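Local coordinates for protein ADP-dependent (S)-NAD(P)H-hydrate dehydratase (PDB 2R3B) that probably catalyses the ADP-dependent dehydration of (S)-NAD(P)HX, repairing the hydrated, damaged form of NADH and NADPH, at residues Arg46-Ile60 with Val108-Gly122. Sequence-based numbering, arbitrary orientation. Where two conformers were deposited one is given.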
ATOM      1  N   ARG B  46      12.409  21.949  -7.691  1.00 16.71           N
ATOM      2  CA  ARG B  46      10.952  21.787  -7.537  0.70 16.48           C
ATOM      3  C   ARG B  46      10.437  21.240  -8.847  1.00 16.06           C
ATOM      4  O   ARG B  46      10.587  21.872  -9.900  1.00 14.87           O
ATOM      5  CB  ARG B  46      10.249  23.112  -7.238  0.70 17.23           C
ATOM      6  CG  ARG B  46      10.499  23.711  -5.849  0.70 19.04           C
ATOM      7  CD  ARG B  46       9.842  25.110  -5.711  0.70 21.02           C
ATOM      8  NE  ARG B  46       8.388  25.060  -5.899  0.70 26.71           N
ATOM      9  CZ  ARG B  46       7.457  24.951  -4.947  0.70 32.52           C
ATOM     10  NH1 ARG B  46       7.797  24.893  -3.652  0.70 33.28           N
ATOM     11  NH2 ARG B  46       6.154  24.904  -5.297  0.70 24.30           N
ATOM     12  N   VAL B  47       9.834  20.069  -8.795  1.00 15.99           N
ATOM     13  CA  VAL B  47       9.338  19.441 -10.019  1.00 10.73           C
ATOM     14  C   VAL B  47       7.838  19.433  -9.983  1.00 12.34           C
ATOM     15  O   VAL B  47       7.225  19.200  -8.937  1.00 13.57           O
ATOM     16  CB  VAL B  47       9.854  17.984 -10.195  1.00 12.48           C
ATOM     17  CG1 VAL B  47       9.281  17.363 -11.442  1.00 14.97           C
ATOM     18  CG2 VAL B  47      11.377  17.971 -10.206  1.00 12.58           C
ATOM     19  N   VAL B  48       7.220  19.704 -11.127  1.00 10.84           N
ATOM     20  CA  VAL B  48       5.801  19.544 -11.238  1.00 11.10           C
ATOM     21  C   VAL B  48       5.504  18.506 -12.331  1.00 12.70           C
ATOM     22  O   VAL B  48       5.982  18.647 -13.459  1.00 12.53           O
ATOM     23  CB  VAL B  48       5.088  20.894 -11.563  1.00 13.88           C
ATOM     24  CG1 VAL B  48       3.568  20.645 -11.770  1.00 13.80           C
ATOM     25  CG2 VAL B  48       5.287  21.905 -10.435  1.00 13.56           C
ATOM     26  N   LEU B  49       4.754  17.466 -11.969  1.00 10.71           N
ATOM     27  CA  LEU B  49       4.389  16.382 -12.885  0.70 11.89           C
ATOM     28  C   LEU B  49       2.916  16.530 -13.215  1.00 12.99           C
ATOM     29  O   LEU B  49       2.076  16.627 -12.304  1.00 12.93           O
ATOM     30  CB  LEU B  49       4.645  15.040 -12.207  0.70 12.67           C
ATOM     31  CG  LEU B  49       6.024  14.789 -11.578  0.70 12.64           C
ATOM     32  CD1 LEU B  49       6.049  13.384 -10.939  0.70 12.75           C
ATOM     33  CD2 LEU B  49       7.129  14.957 -12.618  0.70 12.18           C
ATOM     34  N   ILE B  50       2.566  16.535 -14.488  1.00 11.21           N
ATOM     35  CA  ILE B  50       1.199  16.793 -14.912  1.00 11.55           C
ATOM     36  C   ILE B  50       0.670  15.681 -15.800  1.00 14.03           C
ATOM     37  O   ILE B  50       1.258  15.386 -16.828  1.00 13.78           O
ATOM     38  CB  ILE B  50       1.136  18.130 -15.700  1.00 13.68           C
ATOM     39  CG1 ILE B  50       1.836  19.231 -14.902  1.00 12.97           C
ATOM     40  CG2 ILE B  50      -0.333  18.459 -16.055  1.00 11.84           C
ATOM     41  CD1 ILE B  50       1.901  20.602 -15.601  1.00 13.15           C
ATOM     42  N   GLY B  51      -0.408  15.011 -15.366  1.00 10.95           N
ATOM     43  CA  GLY B  51      -0.988  13.914 -16.146  1.00 13.36           C
ATOM     44  C   GLY B  51      -1.947  13.126 -15.303  1.00 12.74           C
ATOM     45  O   GLY B  51      -2.361  13.574 -14.235  1.00 14.53           O
ATOM     46  N   GLY B  52      -2.286  11.938 -15.788  1.00 11.64           N
ATOM     47  CA  GLY B  52      -3.186  11.055 -15.095  1.00 11.83           C
ATOM     48  C   GLY B  52      -4.608  11.553 -15.098  1.00 10.26           C
ATOM     49  O   GLY B  52      -5.093  12.192 -14.107  1.00 13.98           O
ATOM     50  N   ASN B  53      -5.317  11.242 -16.158  1.00 13.30           N
ATOM     51  CA  ASN B  53      -6.747  11.493 -16.195  1.00 11.94           C
ATOM     52  C   ASN B  53      -7.450  10.397 -15.391  1.00 10.94           C
ATOM     53  O   ASN B  53      -6.788   9.677 -14.642  1.00 13.29           O
ATOM     54  CB  ASN B  53      -7.283  11.683 -17.622  1.00 15.39           C
ATOM     55  CG  ASN B  53      -7.355  10.401 -18.408  1.00 14.81           C
ATOM     56  OD1 ASN B  53      -7.147   9.296 -17.874  1.00 14.69           O
ATOM     57  ND2 ASN B  53      -7.756  10.529 -19.680  1.00 16.03           N
ATOM     58  N   ARG B  54      -8.761  10.261 -15.506  1.00 11.24           N
ATOM     59  CA  ARG B  54      -9.484   9.327 -14.669  1.00 10.96           C
ATOM     60  C   ARG B  54      -9.304   7.860 -15.030  1.00 13.61           C
ATOM     61  O   ARG B  54      -9.494   6.992 -14.181  1.00 15.60           O
ATOM     62  CB  ARG B  54     -10.950   9.721 -14.608  1.00 13.20           C
ATOM     63  CG  ARG B  54     -11.100  11.020 -13.805  1.00 15.89           C
ATOM     64  CD  ARG B  54     -12.513  11.288 -13.425  1.00 23.07           C
ATOM     65  NE  ARG B  54     -13.272  11.600 -14.605  1.00 21.70           N
ATOM     66  CZ  ARG B  54     -13.327  12.803 -15.159  1.00 30.27           C
ATOM     67  NH1 ARG B  54     -12.696  13.832 -14.612  1.00 29.59           N
ATOM     68  NH2 ARG B  54     -14.055  12.977 -16.251  1.00 33.14           N
ATOM     69  N   GLN B  55      -8.888   7.608 -16.262  1.00 12.32           N
ATOM     70  CA  GLN B  55      -8.613   6.234 -16.739  1.00 14.52           C
ATOM     71  C   GLN B  55      -7.186   5.812 -16.549  1.00 15.45           C
ATOM     72  O   GLN B  55      -6.896   4.625 -16.277  1.00 12.68           O
ATOM     73  CB  GLN B  55      -9.012   6.102 -18.214  1.00 16.48           C
ATOM     74  CG  GLN B  55      -8.644   4.789 -18.931  1.00 23.71           C
ATOM     75  CD  GLN B  55      -9.057   4.762 -20.415  1.00 23.69           C
ATOM     76  OE1 GLN B  55      -9.501   5.799 -20.979  1.00 24.08           O
ATOM     77  NE2 GLN B  55      -8.872   3.587 -21.077  1.00 24.17           N
ATOM     78  N   TYR B  56      -6.291   6.774 -16.691  1.00 14.79           N
ATOM     79  CA  TYR B  56      -4.847   6.499 -16.772  1.00 17.24           C
ATOM     80  C   TYR B  56      -4.063   7.062 -15.577  1.00 17.99           C
ATOM     81  O   TYR B  56      -2.863   7.359 -15.694  1.00 16.67           O
ATOM     82  CB  TYR B  56      -4.282   7.133 -18.040  1.00 14.94           C
ATOM     83  CG  TYR B  56      -4.963   6.794 -19.332  1.00 18.75           C
ATOM     84  CD1 TYR B  56      -5.128   5.482 -19.739  1.00 21.27           C
ATOM     85  CD2 TYR B  56      -5.377   7.798 -20.189  1.00 21.42           C
ATOM     86  CE1 TYR B  56      -5.713   5.161 -20.963  1.00 25.49           C
ATOM     87  CE2 TYR B  56      -5.986   7.494 -21.397  1.00 19.98           C
ATOM     88  CZ  TYR B  56      -6.132   6.183 -21.792  1.00 26.24           C
ATOM     89  OH  TYR B  56      -6.719   5.927 -23.015  1.00 26.45           O
ATOM     90  N   GLY B  57      -4.701   7.186 -14.417  1.00 15.53           N
ATOM     91  CA  GLY B  57      -4.019   7.791 -13.253  1.00 15.30           C
ATOM     92  C   GLY B  57      -2.781   7.057 -12.763  1.00 14.42           C
ATOM     93  O   GLY B  57      -1.836   7.659 -12.216  1.00 15.47           O
ATOM     94  N   GLY B  58      -2.734   5.747 -12.992  1.00 13.69           N
ATOM     95  CA  GLY B  58      -1.538   4.982 -12.597  1.00 14.53           C
ATOM     96  C   GLY B  58      -0.254   5.461 -13.287  1.00 12.93           C
ATOM     97  O   GLY B  58       0.844   5.406 -12.697  1.00 13.34           O
ATOM     98  N   ALA B  59      -0.374   5.978 -14.500  1.00 13.88           N
ATOM     99  CA  ALA B  59       0.806   6.483 -15.235  1.00 14.19           C
ATOM    100  C   ALA B  59       1.514   7.568 -14.445  1.00 14.44           C
ATOM    101  O   ALA B  59       2.736   7.551 -14.307  1.00 12.42           O
ATOM    102  CB  ALA B  59       0.411   7.027 -16.623  1.00 15.68           C
ATOM    103  N   ILE B  60       0.761   8.557 -13.969  1.00 12.80           N
ATOM    104  CA  ILE B  60       1.371   9.665 -13.248  1.00 10.97           C
ATOM    105  C   ILE B  60       1.875   9.241 -11.880  1.00 11.87           C
ATOM    106  O   ILE B  60       2.877   9.789 -11.377  1.00 12.77           O
ATOM    107  CB  ILE B  60       0.445  10.914 -13.188  1.00 13.61           C
ATOM    108  CG1 ILE B  60       1.289  12.174 -13.016  1.00 17.02           C
ATOM    109  CG2 ILE B  60      -0.600  10.783 -12.110  1.00 12.71           C
ATOM    110  CD1 ILE B  60       2.154  12.524 -14.201  1.00 16.65           C
ATOM    111  N   VAL B 108       1.794  26.523  -8.813  1.00 14.45           N
ATOM    112  CA  VAL B 108       2.821  25.493  -8.736  1.00 13.02           C
ATOM    113  C   VAL B 108       3.637  25.409 -10.021  1.00 12.72           C
ATOM    114  O   VAL B 108       4.854  25.200  -9.986  1.00 13.70           O
ATOM    115  CB  VAL B 108       2.290  24.103  -8.260  1.00 17.91           C
ATOM    116  CG1 VAL B 108       1.537  24.239  -6.923  1.00 13.77           C
ATOM    117  CG2 VAL B 108       1.447  23.415  -9.275  1.00 17.98           C
ATOM    118  N   VAL B 109       3.004  25.582 -11.165  1.00 12.61           N
ATOM    119  CA  VAL B 109       3.775  25.617 -12.413  1.00 12.37           C
ATOM    120  C   VAL B 109       4.728  26.825 -12.464  1.00 14.10           C
ATOM    121  O   VAL B 109       5.878  26.710 -12.907  1.00 16.15           O
ATOM    122  CB  VAL B 109       2.827  25.621 -13.638  1.00 13.70           C
ATOM    123  CG1 VAL B 109       3.597  25.986 -14.890  1.00 17.94           C
ATOM    124  CG2 VAL B 109       2.108  24.281 -13.734  1.00 15.50           C
ATOM    125  N   GLU B 110       4.266  27.975 -11.978  1.00 15.94           N
ATOM    126  CA  GLU B 110       5.084  29.205 -11.957  1.00 16.12           C
ATOM    127  C   GLU B 110       6.363  29.046 -11.119  1.00 15.14           C
ATOM    128  O   GLU B 110       7.413  29.574 -11.481  1.00 16.62           O
ATOM    129  CB  GLU B 110       4.265  30.354 -11.419  1.00 16.51           C
ATOM    130  CG  GLU B 110       4.843  31.720 -11.684  1.00 19.96           C
ATOM    131  CD  GLU B 110       5.927  32.145 -10.699  1.00 28.77           C
ATOM    132  OE1 GLU B 110       5.975  31.631  -9.534  1.00 30.50           O
ATOM    133  OE2 GLU B 110       6.736  33.049 -11.077  1.00 35.87           O
ATOM    134  N   GLN B 111       6.265  28.298 -10.026  1.00 15.22           N
ATOM    135  CA  GLN B 111       7.399  28.030  -9.137  1.00 14.07           C
ATOM    136  C   GLN B 111       8.324  26.872  -9.553  1.00 15.97           C
ATOM    137  O   GLN B 111       9.393  26.677  -8.962  1.00 16.42           O
ATOM    138  CB  GLN B 111       6.876  27.659  -7.774  1.00 16.91           C
ATOM    139  CG  GLN B 111       6.179  28.779  -7.082  1.00 19.98           C
ATOM    140  CD  GLN B 111       5.794  28.355  -5.690  1.00 36.93           C
ATOM    141  OE1 GLN B 111       6.659  27.998  -4.871  1.00 35.94           O
ATOM    142  NE2 GLN B 111       4.496  28.358  -5.407  1.00 39.79           N
ATOM    143  N   ALA B 112       7.904  26.082 -10.520  1.00 14.71           N
ATOM    144  CA  ALA B 112       8.631  24.857 -10.858  1.00 13.65           C
ATOM    145  C   ALA B 112       9.975  25.142 -11.500  1.00 16.88           C
ATOM    146  O   ALA B 112      10.106  26.101 -12.284  1.00 17.04           O
ATOM    147  CB  ALA B 112       7.805  24.015 -11.778  1.00 14.44           C
ATOM    148  N   ASP B 113      10.965  24.286 -11.216  1.00 17.00           N
ATOM    149  CA  ASP B 113      12.204  24.275 -11.983  1.00 14.59           C
ATOM    150  C   ASP B 113      12.085  23.379 -13.218  1.00 15.91           C
ATOM    151  O   ASP B 113      12.712  23.641 -14.222  1.00 14.36           O
ATOM    152  CB  ASP B 113      13.359  23.798 -11.085  1.00 20.07           C
ATOM    153  CG  ASP B 113      13.610  24.727  -9.945  1.00 20.68           C
ATOM    154  OD1 ASP B 113      13.872  25.912 -10.225  1.00 21.92           O
ATOM    155  OD2 ASP B 113      13.548  24.331  -8.760  1.00 19.77           O
ATOM    156  N   VAL B 114      11.294  22.317 -13.106  1.00 13.59           N
ATOM    157  CA  VAL B 114      11.083  21.272 -14.138  1.00 12.89           C
ATOM    158  C   VAL B 114       9.606  20.938 -14.156  1.00 13.06           C
ATOM    159  O   VAL B 114       8.992  20.749 -13.100  1.00 14.30           O
ATOM    160  CB  VAL B 114      11.897  19.982 -13.799  1.00  9.58           C
ATOM    161  CG1 VAL B 114      11.756  18.916 -14.938  1.00 12.20           C
ATOM    162  CG2 VAL B 114      13.376  20.351 -13.529  1.00 14.30           C
ATOM    163  N   ILE B 115       9.040  20.906 -15.357  1.00 14.04           N
ATOM    164  CA  ILE B 115       7.678  20.497 -15.606  1.00 13.10           C
ATOM    165  C   ILE B 115       7.695  19.284 -16.530  1.00 13.72           C
ATOM    166  O   ILE B 115       8.273  19.346 -17.617  1.00 14.47           O
ATOM    167  CB  ILE B 115       6.916  21.616 -16.348  1.00 13.98           C
ATOM    168  CG1 ILE B 115       6.959  22.927 -15.536  1.00 14.69           C
ATOM    169  CG2 ILE B 115       5.488  21.174 -16.720  1.00 14.32           C
ATOM    170  CD1 ILE B 115       6.625  24.118 -16.411  1.00 14.44           C
ATOM    171  N   LEU B 116       7.022  18.209 -16.113  1.00 11.57           N
ATOM    172  CA  LEU B 116       6.742  17.060 -16.953  1.00 11.59           C
ATOM    173  C   LEU B 116       5.252  17.048 -17.209  1.00 11.95           C
ATOM    174  O   LEU B 116       4.434  17.080 -16.256  1.00 14.82           O
ATOM    175  CB  LEU B 116       7.150  15.755 -16.256  1.00 13.24           C
ATOM    176  CG  LEU B 116       6.628  14.458 -16.876  1.00 15.39           C
ATOM    177  CD1 LEU B 116       7.228  14.256 -18.297  1.00 13.01           C
ATOM    178  CD2 LEU B 116       6.905  13.243 -16.000  1.00 14.77           C
ATOM    179  N   ILE B 117       4.885  17.032 -18.484  1.00 13.36           N
ATOM    180  CA  ILE B 117       3.494  16.906 -18.866  1.00 13.44           C
ATOM    181  C   ILE B 117       3.288  15.737 -19.828  1.00 14.13           C
ATOM    182  O   ILE B 117       4.019  15.583 -20.825  1.00 13.89           O
ATOM    183  CB  ILE B 117       2.926  18.232 -19.450  1.00 13.01           C
ATOM    184  CG1 ILE B 117       1.396  18.099 -19.691  1.00 15.32           C
ATOM    185  CG2 ILE B 117       3.724  18.666 -20.703  1.00 13.94           C
ATOM    186  CD1 ILE B 117       0.671  19.453 -19.802  1.00 16.52           C
ATOM    187  N   GLY B 118       2.332  14.871 -19.490  1.00 13.15           N
ATOM    188  CA  GLY B 118       1.882  13.862 -20.442  1.00 14.45           C
ATOM    189  C   GLY B 118       1.558  12.451 -19.993  1.00 14.49           C
ATOM    190  O   GLY B 118       0.692  11.823 -20.616  1.00 15.71           O
ATOM    191  N   PRO B 119       2.258  11.910 -18.964  1.00 16.15           N
ATOM    192  CA  PRO B 119       1.924  10.536 -18.532  1.00 17.75           C
ATOM    193  C   PRO B 119       0.454  10.352 -18.144  1.00 15.00           C
ATOM    194  O   PRO B 119      -0.034  11.021 -17.264  1.00 15.87           O
ATOM    195  CB  PRO B 119       2.834  10.309 -17.315  1.00 15.80           C
ATOM    196  CG  PRO B 119       3.963  11.245 -17.500  1.00 20.07           C
ATOM    197  CD  PRO B 119       3.378  12.464 -18.169  1.00 16.82           C
ATOM    198  N   GLY B 120      -0.246   9.472 -18.843  1.00 14.31           N
ATOM    199  CA  GLY B 120      -1.660   9.237 -18.597  1.00 13.60           C
ATOM    200  C   GLY B 120      -2.556  10.450 -18.827  1.00 11.52           C
ATOM    201  O   GLY B 120      -3.684  10.502 -18.322  1.00 15.89           O
ATOM    202  N   LEU B 121      -2.084  11.453 -19.564  1.00 13.72           N
ATOM    203  CA  LEU B 121      -2.875  12.688 -19.659  1.00 13.49           C
ATOM    204  C   LEU B 121      -4.117  12.501 -20.511  1.00 17.22           C
ATOM    205  O   LEU B 121      -5.138  13.192 -20.317  1.00 17.62           O
ATOM    206  CB  LEU B 121      -2.020  13.825 -20.225  1.00 17.14           C
ATOM    207  CG  LEU B 121      -2.667  15.194 -20.375  1.00 13.87           C
ATOM    208  CD1 LEU B 121      -2.959  15.896 -19.052  1.00 14.87           C
ATOM    209  CD2 LEU B 121      -1.745  16.021 -21.292  1.00 13.80           C
ATOM    210  N   GLY B 122      -4.047  11.600 -21.473  1.00 16.46           N
ATOM    211  CA  GLY B 122      -5.183  11.418 -22.379  1.00 17.67           C
ATOM    212  C   GLY B 122      -5.260  12.527 -23.419  1.00 21.49           C
ATOM    213  O   GLY B 122      -4.312  13.292 -23.607  1.00 18.22           O
TER
HETATM  214  O   HOH W   1       6.449  24.050  -7.920  1.00 18.82           O
HETATM  215  O   HOH W   2      -7.793  13.215 -20.972  1.00 25.31           O
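The carbonyl oxygen of R46 is gripped twice from the 108-122 segment: D113 N donates to R46 O at 2.8 Å, in the carbonyl plane, and V114 N adds a weak bond. D113 also answers R46 in return, its OD2 accepting from R46 N at 2.8 Å through the anti lone pair. The R46 side chain turns to Q111, whose OE1 lies over the centre of one guanidinium face, 3.2 Å from R46 CZ; guanidinium and amide planes are 17° apart. The angle at NH2 is too poor for a hydrogen bond, and the amide NE2 is held by N107. Water 1 ties R46 NH2 to V108 O.

Beyond this end, strands 46-50 and 114-117 run parallel, their axes 10° apart. The bonds V48 N to V114 O, L116 N to V48 O, I50 N to L116 O and G118 N to I50 O give the register V47–V114 to I50–I117. On the face carrying V47, L49, V114 and L116, V47 and L116 touch helix 233-247, and V47 and L49 touch helix 57-70. On the other face, with CG1 anti to the backbone N (chi1 176°), V48 turns CG2 to A112 CB at 3.5 Å, while I50 CD1 reaches I115 CG2 at 3.8 Å.

Past the strands, the type II turn G118–L121 takes over: P119 O accepts from G52 N at 2.8 Å and G120 O from N53 N. N53 OD1 receives Q55 N and Y56 N in an Asx turn, and water 2 joins N53 ND2 to L121 O. G120, at positive phi, lays its backbone against Y56 CB and A59 CB, the latter 3.4 Å from G120 N. Backbone bonds thus tie together the loops after both strands of this ribokinase-like fold, consistent with a shared pocket: A59 in helix 57-70, G122, and D235, which A59 touches, are all predicted to bind (6S)-NADPHX.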